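PDB 5LJL: flavodoxin, which probably acts as a low-potential electron donor to a number of redox enzymes, using FMN as its cofactor. Local coordinates for residues E74-L79 with R108-T113; G83-V88 with G114-S119; K6-S11 with D67-F72. All blocks are in the same frame, centred on the assembly; numbering follows the deposited sequence.

Contact 1: residues E74-L79 with R108-T113; sequences EDLADL and RVFVST
L76 is the bump of this contact: its branched end pushes into a hollow formed by V109, F110 and T113, where two neighbouring helices of the flavodoxin fold, 67-77 and 101-113, pack on the same face of the central parallel sheet. With CG trans to the backbone N (chi1 175°), the leucine reaches across to the other helix and its two methyls divide the work. CD2 sits squarely over one face of the F110 ring, 4.1 Å from the ring centroid and 12° off the normal, a CH-pi contact, and also abuts V109 CG1 at 3.7 Å. CD1 leans on the same ring at CE1. The other V109 methyl belongs to A77: V109 CG2 lies 3.5 Å from A77 CB, closer than usual for two carbons, on the side of the interface away from F110. At the last turn of helix 67-77 the methyl of T113 faces two backbone carbonyl oxygens, with CG2 3.3 Å from L76 O and 3.5 Å from L79 O. T113 turns its hydroxyl back to its own helix, donating from OG1 to F110 O in the carbonyl plane, while its backbone pairs with L81. On the outer side, where A77 and S112 are exposed, a water does the bridging, donating to A77 O at 2.8 Å and to S112 OG at 2.6 Å; S112 OG in turn donates to V109 O.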
ATOM      1  N   GLU A  74     -13.263  -5.098  -2.624  1.00 10.86           N
ATOM      2  CA  GLU A  74     -14.120  -5.981  -3.418  1.00 12.54           C
ATOM      3  C   GLU A  74     -13.721  -5.980  -4.865  1.00 12.97           C
ATOM      4  O   GLU A  74     -13.626  -7.068  -5.490  1.00 12.52           O
ATOM      5  CB  GLU A  74     -15.634  -5.600  -3.267  1.00 14.66           C
ATOM      6  CG  GLU A  74     -16.126  -5.874  -1.842  1.00 15.82           C
ATOM      7  CD  GLU A  74     -17.502  -5.297  -1.493  1.00 18.93           C
ATOM      8  OE1 GLU A  74     -18.164  -4.786  -2.398  1.00 25.70           O
ATOM      9  OE2 GLU A  74     -17.909  -5.328  -0.318  1.00 21.61           O
ATOM     10  N   ASP A  75     -13.524  -4.772  -5.400  1.00 12.43           N
ATOM     11  CA  ASP A  75     -13.107  -4.659  -6.769  1.00 13.72           C
ATOM     12  C   ASP A  75     -11.741  -5.296  -7.025  1.00 12.69           C
ATOM     13  O   ASP A  75     -11.564  -6.032  -8.040  1.00 11.74           O
ATOM     14  CB  ASP A  75     -13.126  -3.200  -7.271  1.00 15.20           C
ATOM     15  CG  ASP A  75     -14.519  -2.568  -7.297  1.00 19.03           C
ATOM     16  OD1 ASP A  75     -15.531  -3.311  -7.220  1.00 20.54           O
ATOM     17  OD2 ASP A  75     -14.581  -1.299  -7.318  1.00 21.45           O
ATOM     18  N   LEU A  76     -10.788  -5.056  -6.116  1.00 11.50           N
ATOM     19  CA  LEU A  76      -9.469  -5.650  -6.261  1.00 11.01           C
ATOM     20  C   LEU A  76      -9.505  -7.215  -6.215  1.00 11.38           C
ATOM     21  O   LEU A  76      -8.834  -7.884  -7.043  1.00 11.83           O
ATOM     22  CB  LEU A  76      -8.530  -5.086  -5.187  1.00 11.41           C
ATOM     23  CG  LEU A  76      -7.143  -5.667  -5.099  1.00 12.05           C
ATOM     24  CD1 LEU A  76      -6.333  -5.467  -6.370  1.00 13.28           C
ATOM     25  CD2 LEU A  76      -6.399  -5.083  -3.898  1.00 11.49           C
ATOM     26  N   ALA A  77     -10.353  -7.761  -5.314  1.00  9.61           N
ATOM     27  CA  ALA A  77     -10.409  -9.226  -5.129  1.00 10.48           C
ATOM     28  C   ALA A  77     -10.916  -9.886  -6.439  1.00 11.36           C
ATOM     29  O   ALA A  77     -10.710 -11.067  -6.690  1.00 11.91           O
ATOM     30  CB  ALA A  77     -11.356  -9.564  -3.981  1.00 10.64           C
ATOM     31  N   ASP A  78     -11.622  -9.147  -7.236  1.00 12.64           N
ATOM     32  CA  ASP A  78     -12.151  -9.736  -8.486  1.00 14.44           C
ATOM     33  C   ASP A  78     -11.212  -9.592  -9.653  1.00 16.18           C
ATOM     34  O   ASP A  78     -11.591  -9.984 -10.752  1.00 15.97           O
ATOM     35  CB  ASP A  78     -13.503  -9.083  -8.857  1.00 15.35           C
ATOM     36  CG  ASP A  78     -14.372  -9.964  -9.789  1.00 19.13           C
ATOM     37  OD1 ASP A  78     -14.307 -11.233  -9.787  1.00 18.97           O
ATOM     38  OD2 ASP A  78     -15.157  -9.320 -10.507  1.00 21.52           O
ATOM     39  N   LEU A  79     -10.018  -8.992  -9.478  1.00 14.58           N
ATOM     40  CA  LEU A  79      -9.079  -8.749 -10.626  1.00 15.85           C
ATOM     41  C   LEU A  79      -8.061  -9.864 -10.784  1.00 17.13           C
ATOM     42  O   LEU A  79      -7.766 -10.559  -9.814  1.00 16.71           O
ATOM     43  CB  LEU A  79      -8.253  -7.472 -10.392  1.00 16.87           C
ATOM     44  CG  LEU A  79      -9.012  -6.152 -10.311  1.00 17.45           C
ATOM     45  CD1 LEU A  79      -8.047  -4.958 -10.132  1.00 17.55           C
ATOM     46  CD2 LEU A  79      -9.884  -5.962 -11.556  1.00 17.88           C
ATOM     47  N   ARG A 108      -3.226 -10.459   1.680  1.00 12.41           N
ATOM     48  CA  ARG A 108      -3.905 -11.685   1.236  1.00 13.95           C
ATOM     49  C   ARG A 108      -4.729 -11.502  -0.009  1.00 13.29           C
ATOM     50  O   ARG A 108      -4.700 -12.358  -0.904  1.00 13.96           O
ATOM     51  CB  ARG A 108      -4.745 -12.273   2.383  1.00 17.57           C
ATOM     52  CG  ARG A 108      -3.908 -12.756   3.539  1.00 20.49           C
ATOM     53  CD  ARG A 108      -3.279 -14.143   3.314  1.00 27.81           C
ATOM     54  NE  ARG A 108      -2.802 -14.728   4.611  1.00 40.46           N
ATOM     55  CZ  ARG A 108      -2.831 -16.025   4.988  1.00 39.77           C
ATOM     56  NH1 ARG A 108      -3.317 -16.988   4.198  1.00 40.90           N
ATOM     57  NH2 ARG A 108      -2.378 -16.363   6.198  1.00 40.82           N
ATOM     58  N   VAL A 109      -5.466 -10.404  -0.109  1.00 12.36           N
ATOM     59  CA  VAL A 109      -6.223 -10.140  -1.303  1.00 11.91           C
ATOM     60  C   VAL A 109      -5.333  -9.982  -2.528  1.00 10.78           C
ATOM     61  O   VAL A 109      -5.664 -10.510  -3.631  1.00 10.98           O
ATOM     62  CB  VAL A 109      -7.307  -9.033  -1.112  1.00 11.94           C
ATOM     63  CG1 VAL A 109      -6.720  -7.668  -1.212  1.00 13.87           C
ATOM     64  CG2 VAL A 109      -8.377  -9.184  -2.196  1.00 11.84           C
ATOM     65  N   PHE A 110      -4.181  -9.301  -2.381  1.00  9.67           N
ATOM     66  CA  PHE A 110      -3.225  -9.244  -3.479  1.00 10.47           C
ATOM     67  C   PHE A 110      -2.684 -10.655  -3.915  1.00 11.49           C
ATOM     68  O   PHE A 110      -2.630 -10.948  -5.145  1.00 12.36           O
ATOM     69  CB  PHE A 110      -2.059  -8.329  -3.159  1.00 10.51           C
ATOM     70  CG  PHE A 110      -2.295  -6.881  -3.523  1.00 10.31           C
ATOM     71  CD1 PHE A 110      -2.461  -6.491  -4.846  1.00 10.68           C
ATOM     72  CD2 PHE A 110      -2.160  -5.908  -2.540  1.00 10.26           C
ATOM     73  CE1 PHE A 110      -2.578  -5.156  -5.170  1.00 10.52           C
ATOM     74  CE2 PHE A 110      -2.203  -4.539  -2.872  1.00 10.19           C
ATOM     75  CZ  PHE A 110      -2.443  -4.173  -4.191  1.00 11.02           C
ATOM     76  N   VAL A 111      -2.400 -11.488  -2.945  1.00 11.94           N
ATOM     77  CA  VAL A 111      -1.938 -12.880  -3.225  1.00 13.63           C
ATOM     78  C   VAL A 111      -3.026 -13.542  -4.123  1.00 13.51           C
ATOM     79  O   VAL A 111      -2.688 -14.191  -5.149  1.00 13.87           O
ATOM     80  CB  VAL A 111      -1.791 -13.733  -1.996  1.00 15.31           C
ATOM     81  CG1 VAL A 111      -1.579 -15.188  -2.436  1.00 17.95           C
ATOM     82  CG2 VAL A 111      -0.623 -13.310  -1.142  1.00 16.08           C
ATOM     83  N   SER A 112      -4.281 -13.339  -3.732  1.00 13.22           N
ATOM     84  CA  SER A 112      -5.419 -14.000  -4.447  1.00 13.83           C
ATOM     85  C   SER A 112      -5.550 -13.592  -5.913  1.00 15.48           C
ATOM     86  O   SER A 112      -6.076 -14.379  -6.686  1.00 17.02           O
ATOM     87  CB  SER A 112      -6.727 -13.850  -3.669  1.00 13.93           C
ATOM     88  OG  SER A 112      -7.416 -12.605  -3.863  1.00 13.80           O
ATOM     89  N   THR A 113      -5.087 -12.401  -6.306  1.00 13.60           N
ATOM     90  CA  THR A 113      -5.139 -11.895  -7.661  1.00 14.33           C
ATOM     91  C   THR A 113      -4.053 -12.463  -8.586  1.00 15.33           C
ATOM     92  O   THR A 113      -4.135 -12.286  -9.809  1.00 16.80           O
ATOM     93  CB  THR A 113      -4.963 -10.374  -7.733  1.00 14.31           C
ATOM     94  OG1 THR A 113      -3.602  -9.971  -7.403  1.00 12.72           O
ATOM     95  CG2 THR A 113      -5.996  -9.626  -6.887  1.00 14.55           C
TER
HETATM   96  O   HOH W   1      -9.893 -12.844  -4.639  1.00 14.11           O

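Contact 2: residues G83-V88 with G114-S119; sequences GKIYGV and GAEKGS
Y86 and K117 meet where the ring of Y86 lies against the neighbouring backbone: K117 CA stands over one ring face, 3.7 Å from the centroid and 19° off the normal, a CH-pi contact shifted toward the rim. CG of Y86 takes the position between the backbone N and the carbonyl carbon (chi1 76°), which folds the ring across the adjoining strand. There CD2 touches A115 CB at 3.7 Å, and K117 CB packs against the phenol oxygen.

Beneath the ring runs a parallel ladder. E116 N donates to K84 O, Y86 N to E116 O and G118 N to Y86 O, each at 2.9 Å; the first and last come in nearly along the C=O axis, whereas Y86 N sits 37° above the carbonyl plane of E116. On the opposite face from the ring, I85 CG2 rests on G118 CA at 3.7 Å, with L143 of helix 130-146 beyond it.

The pairing completes the beta-alpha-beta unit 85-92, 101-113, 116-125 of the flavodoxin fold and adds the edge strand. G114 ends the connecting helix in a Schellman motif, and F110 from that helix stacks on Y86. D107 of the same helix holds both polar ends, hydrogen-bonding Y86 OH and forming a salt bridge with K117 NZ. A water links Y86 OH to K117 N, so the phenol oxygen has two partners; the carboxylate of D107, shared between tyrosine and lysine, would probably be stabilised in its charged form.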
ATOM      1  N   GLY A  83       1.675 -10.950 -13.236  1.00 21.24           N
ATOM      2  CA  GLY A  83       2.717 -10.089 -13.795  1.00 22.47           C
ATOM      3  C   GLY A  83       2.909  -8.752 -13.117  1.00 21.25           C
ATOM      4  O   GLY A  83       3.741  -7.962 -13.564  1.00 27.79           O
ATOM      5  N   LYS A  84       2.142  -8.471 -12.055  1.00 18.15           N
ATOM      6  CA  LYS A  84       2.337  -7.227 -11.327  1.00 17.26           C
ATOM      7  C   LYS A  84       3.088  -7.554 -10.015  1.00 15.40           C
ATOM      8  O   LYS A  84       2.909  -8.620  -9.471  1.00 16.87           O
ATOM      9  CB  LYS A  84       1.000  -6.564 -10.964  1.00 18.06           C
ATOM     10  CG  LYS A  84      -0.057  -6.405 -12.087  1.00 20.05           C
ATOM     11  CD  LYS A  84       0.393  -5.483 -13.147  1.00 20.45           C
ATOM     12  CE  LYS A  84      -0.642  -5.274 -14.254  1.00 22.08           C
ATOM     13  NZ  LYS A  84      -0.012  -4.635 -15.434  1.00 21.35           N
ATOM     14  N   ILE A  85       3.881  -6.613  -9.548  1.00 14.23           N
ATOM     15  CA  ILE A  85       4.585  -6.647  -8.249  1.00 14.29           C
ATOM     16  C   ILE A  85       3.721  -5.812  -7.282  1.00 13.18           C
ATOM     17  O   ILE A  85       3.252  -4.690  -7.668  1.00 13.95           O
ATOM     18  CB  ILE A  85       5.987  -6.004  -8.354  1.00 16.15           C
ATOM     19  CG1 ILE A  85       6.855  -6.618  -9.463  1.00 19.22           C
ATOM     20  CG2 ILE A  85       6.770  -6.008  -6.998  1.00 16.33           C
ATOM     21  CD1 ILE A  85       6.718  -8.067  -9.612  1.00 24.54           C
ATOM     22  N   TYR A  86       3.530  -6.283  -6.038  1.00 10.51           N
ATOM     23  CA  TYR A  86       2.786  -5.457  -5.096  1.00 10.07           C
ATOM     24  C   TYR A  86       3.553  -5.296  -3.769  1.00  9.75           C
ATOM     25  O   TYR A  86       4.439  -6.063  -3.448  1.00 10.42           O
ATOM     26  CB  TYR A  86       1.388  -6.043  -4.806  1.00 10.22           C
ATOM     27  CG  TYR A  86       1.364  -7.251  -3.875  1.00 10.63           C
ATOM     28  CD1 TYR A  86       1.232  -7.102  -2.494  1.00 11.00           C
ATOM     29  CD2 TYR A  86       1.361  -8.538  -4.393  1.00 12.14           C
ATOM     30  CE1 TYR A  86       1.191  -8.224  -1.644  1.00 11.81           C
ATOM     31  CE2 TYR A  86       1.308  -9.668  -3.565  1.00 11.77           C
ATOM     32  CZ  TYR A  86       1.181  -9.511  -2.198  1.00 13.01           C
ATOM     33  OH  TYR A  86       1.168 -10.629  -1.388  1.00 13.59           O
ATOM     34  N   GLY A  87       3.089  -4.343  -2.997  1.00  9.10           N
ATOM     35  CA  GLY A  87       3.437  -4.237  -1.597  1.00  9.21           C
ATOM     36  C   GLY A  87       2.348  -3.546  -0.819  1.00  8.96           C
ATOM     37  O   GLY A  87       1.466  -2.856  -1.401  1.00  8.93           O
ATOM     38  N   VAL A  88       2.405  -3.725   0.487  1.00  9.35           N
ATOM     39  CA  VAL A  88       1.377  -3.169   1.385  1.00  9.54           C
ATOM     40  C   VAL A  88       2.034  -2.551   2.611  1.00  9.53           C
ATOM     41  O   VAL A  88       2.964  -3.129   3.214  1.00  8.94           O
ATOM     42  CB  VAL A  88       0.306  -4.199   1.849  1.00  9.32           C
ATOM     43  CG1 VAL A  88      -0.887  -3.545   2.517  1.00  9.58           C
ATOM     44  CG2 VAL A  88      -0.184  -4.989   0.665  1.00  9.72           C
ATOM     45  N   GLY A 114      -3.079 -13.162  -8.035  1.00 12.92           N
ATOM     46  CA  GLY A 114      -1.948 -13.577  -8.777  1.00 13.99           C
ATOM     47  C   GLY A 114      -0.760 -12.688  -8.831  1.00 13.73           C
ATOM     48  O   GLY A 114       0.258 -13.089  -9.358  1.00 14.37           O
ATOM     49  N   ALA A 115      -0.849 -11.446  -8.300  1.00 13.38           N
ATOM     50  CA  ALA A 115       0.330 -10.574  -8.185  1.00 12.62           C
ATOM     51  C   ALA A 115       1.364 -11.144  -7.232  1.00 12.51           C
ATOM     52  O   ALA A 115       1.040 -11.974  -6.337  1.00 14.17           O
ATOM     53  CB  ALA A 115      -0.099  -9.160  -7.711  1.00 13.47           C
ATOM     54  N   GLU A 116       2.614 -10.711  -7.412  1.00 12.38           N
ATOM     55  CA  GLU A 116       3.716 -11.165  -6.540  1.00 13.49           C
ATOM     56  C   GLU A 116       4.155 -10.104  -5.547  1.00 12.39           C
ATOM     57  O   GLU A 116       4.474  -8.976  -5.967  1.00 12.07           O
ATOM     58  CB  GLU A 116       4.911 -11.610  -7.409  1.00 13.38           C
ATOM     59  CG  GLU A 116       4.704 -12.841  -8.251  1.00 14.09           C
ATOM     60  CD  GLU A 116       5.948 -13.153  -9.101  1.00 15.87           C
ATOM     61  OE1 GLU A 116       6.385 -14.332  -9.025  1.00 14.87           O
ATOM     62  OE2 GLU A 116       6.414 -12.285  -9.904  1.00 16.39           O
ATOM     63  N   LYS A 117       4.315 -10.494  -4.258  1.00 11.70           N
ATOM     64  CA  LYS A 117       4.791  -9.598  -3.185  1.00 12.02           C
ATOM     65  C   LYS A 117       6.280  -9.247  -3.448  1.00 12.44           C
ATOM     66  O   LYS A 117       7.130 -10.143  -3.461  1.00 12.83           O
ATOM     67  CB  LYS A 117       4.656 -10.257  -1.810  1.00 14.19           C
ATOM     68  CG  LYS A 117       5.191  -9.376  -0.683  1.00 16.78           C
ATOM     69  CD  LYS A 117       5.266 -10.164   0.638  1.00 22.16           C
ATOM     70  CE  LYS A 117       3.903 -10.363   1.200  1.00 24.65           C
ATOM     71  NZ  LYS A 117       3.888 -10.637   2.672  1.00 24.07           N
ATOM     72  N   GLY A 118       6.607  -7.978  -3.644  1.00 11.18           N
ATOM     73  CA  GLY A 118       7.985  -7.587  -3.912  1.00 11.30           C
ATOM     74  C   GLY A 118       8.847  -7.314  -2.681  1.00 11.05           C
ATOM     75  O   GLY A 118      10.063  -7.157  -2.828  1.00 11.76           O
ATOM     76  N   SER A 119       8.234  -7.072  -1.521  1.00 10.58           N
ATOM     77  CA  SER A 119       8.952  -6.714  -0.296  1.00 11.40           C
ATOM     78  C   SER A 119       8.040  -6.955   0.897  1.00 11.57           C
ATOM     79  O   SER A 119       6.804  -6.886   0.763  1.00 12.91           O
ATOM     80  CB  SER A 119       9.404  -5.221  -0.380  1.00 11.69           C
ATOM     81  OG  SER A 119      10.297  -4.835   0.594  1.00 12.13           O
TER
HETATM   82  O   HOH W   2       2.385 -12.448 -10.966  1.00 21.92           O
HETATM   83  O   HOH W   3       4.654 -10.408 -10.995  1.00 23.69           O
HETATM   84  O   HOH W   4       2.672 -12.803  -3.078  1.00 22.97           O
HETATM   85  O   HOH W   5       4.132  -5.960   1.083  1.00 11.35           O

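Contact 3: residues K6-S11 with D67-F72; sequences KIVFAS and DEMMDF. With PO4 (phosphate ion), chain B.
The phosphate-binding loop that follows the first strand of a flavodoxin begins in this contact, where strand 4-9 runs out beneath the start of helix 67-77. A10 and M69 meet at the centre. The methionine is bent at chi2 (-69°), curling along the alanine so that both CG and CE touch A10 CB, at 3.7 and 3.8 Å; its CE also reaches the backbone between F9 and A10. One turn further along the helix, F72 comes down toward the sheet as V8 rises to meet it. V8 CG1 lies over one face of the F72 ring, 4.1 Å from the centroid and 25° off the normal, displaced toward the CE1-CZ rim. V55 on the adjacent strand touches both M69 and F72, so the helix is seated on two strands at once.

The strand and helix axes approach to 11.0 Å and make an angle of 136°, and the side chains of V8, A10, M69 and F72 fill the interval with apolar packing. At the loop end the contact turns polar. E68 brings its carboxylate beside the A10 methyl, and a water joins the two segments: S11 N donates to it at 2.9 Å, and it lies 2.8 Å from E68 OE2, within hydrogen-bonding reach. The same carboxylate oxygen is hydrogen-bonded to Y58 OH, which ties E68 to a second loop.

S11 itself faces a phosphate ion, probably from the crystallisation liquor, in a site consistent with that of the FMN phosphate in flavodoxins. The backbone N atoms of M12, N15 and T16 and the hydroxyl of T13 also bind this ion, while S11 OG donates to its O1 at 2.6 Å.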
ATOM      1  N   LYS A   6       1.520   2.672  -8.856  1.00 11.44           N
ATOM      2  CA  LYS A   6       0.232   3.298  -8.398  1.00 11.93           C
ATOM      3  C   LYS A   6       0.100   2.972  -6.918  1.00 11.39           C
ATOM      4  O   LYS A   6       0.153   1.785  -6.549  1.00 11.63           O
ATOM      5  CB  LYS A   6      -0.924   2.810  -9.229  1.00 11.39           C
ATOM      6  CG  LYS A   6      -0.997   3.429 -10.629  1.00 11.93           C
ATOM      7  CD  LYS A   6      -2.167   2.842 -11.415  1.00 13.09           C
ATOM      8  CE  LYS A   6      -2.443   3.438 -12.793  1.00 14.85           C
ATOM      9  NZ  LYS A   6      -2.746   4.853 -12.704  1.00 16.51           N
ATOM     10  N   ILE A   7       0.100   4.004  -6.092  1.00 10.36           N
ATOM     11  CA  ILE A   7      -0.074   3.878  -4.643  1.00 10.39           C
ATOM     12  C   ILE A   7      -1.478   4.355  -4.288  1.00 12.07           C
ATOM     13  O   ILE A   7      -1.861   5.518  -4.641  1.00 11.85           O
ATOM     14  CB  ILE A   7       1.013   4.720  -3.887  1.00 11.55           C
ATOM     15  CG1 ILE A   7       2.431   4.277  -4.251  1.00 12.15           C
ATOM     16  CG2 ILE A   7       0.797   4.735  -2.362  1.00 11.79           C
ATOM     17  CD1 ILE A   7       3.525   5.182  -3.671  1.00 13.39           C
ATOM     18  N   VAL A   8      -2.257   3.505  -3.631  1.00 11.31           N
ATOM     19  CA  VAL A   8      -3.630   3.862  -3.226  1.00 11.84           C
ATOM     20  C   VAL A   8      -3.667   3.855  -1.727  1.00 11.47           C
ATOM     21  O   VAL A   8      -3.267   2.847  -1.108  1.00 10.78           O
ATOM     22  CB  VAL A   8      -4.652   2.910  -3.857  1.00 12.77           C
ATOM     23  CG1 VAL A   8      -6.073   3.303  -3.427  1.00 13.11           C
ATOM     24  CG2 VAL A   8      -4.487   2.913  -5.366  1.00 13.41           C
ATOM     25  N   PHE A   9      -4.163   4.928  -1.130  1.00  9.68           N
ATOM     26  CA  PHE A   9      -4.165   5.058   0.314  1.00 10.91           C
ATOM     27  C   PHE A   9      -5.554   5.346   0.905  1.00 10.91           C
ATOM     28  O   PHE A   9      -6.463   5.864   0.208  1.00 11.78           O
ATOM     29  CB  PHE A   9      -3.154   6.105   0.836  1.00 11.10           C
ATOM     30  CG  PHE A   9      -3.522   7.533   0.547  1.00 11.99           C
ATOM     31  CD1 PHE A   9      -4.382   8.220   1.391  1.00 12.58           C
ATOM     32  CD2 PHE A   9      -3.009   8.164  -0.585  1.00 12.41           C
ATOM     33  CE1 PHE A   9      -4.707   9.549   1.106  1.00 12.97           C
ATOM     34  CE2 PHE A   9      -3.327   9.484  -0.882  1.00 12.49           C
ATOM     35  CZ  PHE A   9      -4.190  10.151  -0.038  1.00 12.68           C
ATOM     36  N   ALA A  10      -5.719   4.977   2.156  1.00 12.28           N
ATOM     37  CA  ALA A  10      -6.824   5.427   2.998  1.00 12.72           C
ATOM     38  C   ALA A  10      -6.172   6.005   4.270  1.00 12.34           C
ATOM     39  O   ALA A  10      -5.247   5.381   4.820  1.00 13.31           O
ATOM     40  CB  ALA A  10      -7.732   4.277   3.330  1.00 13.47           C
ATOM     41  N   SER A  11      -6.705   7.096   4.784  1.00 12.74           N
ATOM     42  CA  SER A  11      -6.112   7.779   5.917  1.00 13.40           C
ATOM     43  C   SER A  11      -7.182   8.585   6.637  1.00 16.05           C
ATOM     44  O   SER A  11      -7.869   9.377   5.984  1.00 16.28           O
ATOM     45  CB  SER A  11      -4.974   8.698   5.458  1.00 14.35           C
ATOM     46  OG  SER A  11      -4.273   9.239   6.588  1.00 14.64           O
ATOM     47  N   ASP A  67     -13.939   1.935   6.021  1.00 14.33           N
ATOM     48  CA  ASP A  67     -15.196   1.936   5.321  1.00 15.88           C
ATOM     49  C   ASP A  67     -14.996   2.211   3.841  1.00 14.53           C
ATOM     50  O   ASP A  67     -15.540   1.542   2.968  1.00 18.58           O
ATOM     51  CB  ASP A  67     -16.133   3.017   5.904  1.00 18.26           C
ATOM     52  CG  ASP A  67     -16.641   2.673   7.247  1.00 19.92           C
ATOM     53  OD1 ASP A  67     -17.250   3.621   7.896  1.00 24.72           O
ATOM     54  OD2 ASP A  67     -16.518   1.478   7.715  1.00 17.85           O
ATOM     55  N   GLU A  68     -14.195   3.240   3.548  1.00 15.91           N
ATOM     56  CA  GLU A  68     -13.973   3.684   2.190  1.00 15.88           C
ATOM     57  C   GLU A  68     -13.120   2.675   1.353  1.00 16.01           C
ATOM     58  O   GLU A  68     -13.037   2.796   0.119  1.00 18.30           O
ATOM     59  CB  GLU A  68     -13.309   5.079   2.213  1.00 16.61           C
ATOM     60  CG  GLU A  68     -11.933   5.164   2.884  1.00 17.05           C
ATOM     61  CD  GLU A  68     -11.932   5.456   4.393  1.00 16.22           C
ATOM     62  OE1 GLU A  68     -12.930   5.163   5.051  1.00 17.34           O
ATOM     63  OE2 GLU A  68     -10.922   6.020   4.936  1.00 15.80           O
ATOM     64  N   MET A  69     -12.470   1.736   2.029  1.00 14.02           N
ATOM     65  CA  MET A  69     -11.721   0.651   1.417  1.00 14.78           C
ATOM     66  C   MET A  69     -12.586  -0.569   1.075  1.00 14.63           C
ATOM     67  O   MET A  69     -12.155  -1.398   0.275  1.00 14.65           O
ATOM     68  CB  MET A  69     -10.481   0.203   2.239  1.00 15.37           C
ATOM     69  CG  MET A  69      -9.267   1.108   2.094  1.00 16.51           C
ATOM     70  SD  MET A  69      -8.597   0.948   0.400  1.00 16.58           S
ATOM     71  CE  MET A  69      -7.019   1.751   0.591  1.00 19.19           C
ATOM     72  N   MET A  70     -13.797  -0.685   1.613  1.00 16.54           N
ATOM     73  CA  MET A  70     -14.579  -1.911   1.385  1.00 17.65           C
ATOM     74  C   MET A  70     -14.889  -2.156  -0.089  1.00 15.17           C
ATOM     75  O   MET A  70     -14.649  -3.234  -0.592  1.00 14.85           O
ATOM     76  CB  MET A  70     -15.853  -1.922   2.241  1.00 22.76           C
ATOM     77  CG  MET A  70     -15.581  -2.461   3.648  1.00 25.51           C
ATOM     78  SD  MET A  70     -17.143  -2.694   4.634  1.00 35.73           S
ATOM     79  CE  MET A  70     -18.220  -3.259   3.336  1.00 35.90           C
ATOM     80  N   ASP A  71     -15.329  -1.145  -0.791  1.00 15.59           N
ATOM     81  CA  ASP A  71     -15.574  -1.245  -2.231  1.00 18.98           C
ATOM     82  C   ASP A  71     -14.314  -1.507  -3.083  1.00 15.87           C
ATOM     83  O   ASP A  71     -14.315  -2.278  -4.002  1.00 13.92           O
ATOM     84  CB  ASP A  71     -16.205   0.059  -2.728  1.00 25.39           C
ATOM     85  CG  ASP A  71     -17.629  -0.090  -2.993  1.00 35.29           C
ATOM     86  OD1 ASP A  71     -17.983   0.139  -4.168  1.00 57.45           O
ATOM     87  OD2 ASP A  71     -18.389  -0.511  -2.092  1.00 36.11           O
ATOM     88  N   PHE A  72     -13.214  -0.819  -2.729  1.00 14.52           N
ATOM     89  CA  PHE A  72     -11.943  -0.959  -3.402  1.00 12.20           C
ATOM     90  C   PHE A  72     -11.431  -2.427  -3.226  1.00 11.73           C
ATOM     91  O   PHE A  72     -10.944  -3.029  -4.144  1.00 12.90           O
ATOM     92  CB  PHE A  72     -10.961   0.074  -2.816  1.00 12.13           C
ATOM     93  CG  PHE A  72      -9.649   0.114  -3.554  1.00 11.74           C
ATOM     94  CD1 PHE A  72      -9.499   0.892  -4.678  1.00 11.30           C
ATOM     95  CD2 PHE A  72      -8.595  -0.720  -3.167  1.00 11.35           C
ATOM     96  CE1 PHE A  72      -8.328   0.925  -5.397  1.00 11.59           C
ATOM     97  CE2 PHE A  72      -7.412  -0.724  -3.889  1.00 11.70           C
ATOM     98  CZ  PHE A  72      -7.275   0.091  -5.015  1.00 10.96           C
TER
HETATM   99  P   PO4 B 201      -4.261   7.203   9.885  1.00 12.35           P
HETATM  100  O1  PO4 B 201      -3.951   7.417   8.455  1.00 13.12           O
HETATM  101  O2  PO4 B 201      -3.747   8.344  10.740  1.00 12.42           O
HETATM  102  O3  PO4 B 201      -3.663   5.930  10.357  1.00 13.94           O
HETATM  103  O4  PO4 B 201      -5.698   7.130  10.066  1.00 12.17           O
HETATM  104  O   HOH W   6      -9.217   7.645   3.485  1.00 18.74           O

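Overall arrangement
All three contacts belong to one parallel sheet and the helices packed on it. Contacts 1 and 3 share helix 67-77: its start sits over strand 4-9 and its end packs against helix 101-113, with the contact centres about 13 Å apart. Contact 2 adjoins contact 1 directly, their centres about 11 Å apart, because F110 and V111 of helix 101-113 lie on Y86, with F110 CB 3.6 Å from Y86 CD1. Contacts 2 and 3 reach the same sheet without touching, their centres about 17 Å and their nearest atoms about 7 Å apart. Of the three, contact 3 carries the bound phosphate; contact 1 joins two helices, and contact 2 pairs strand 85-92 with the edge strand 116-125.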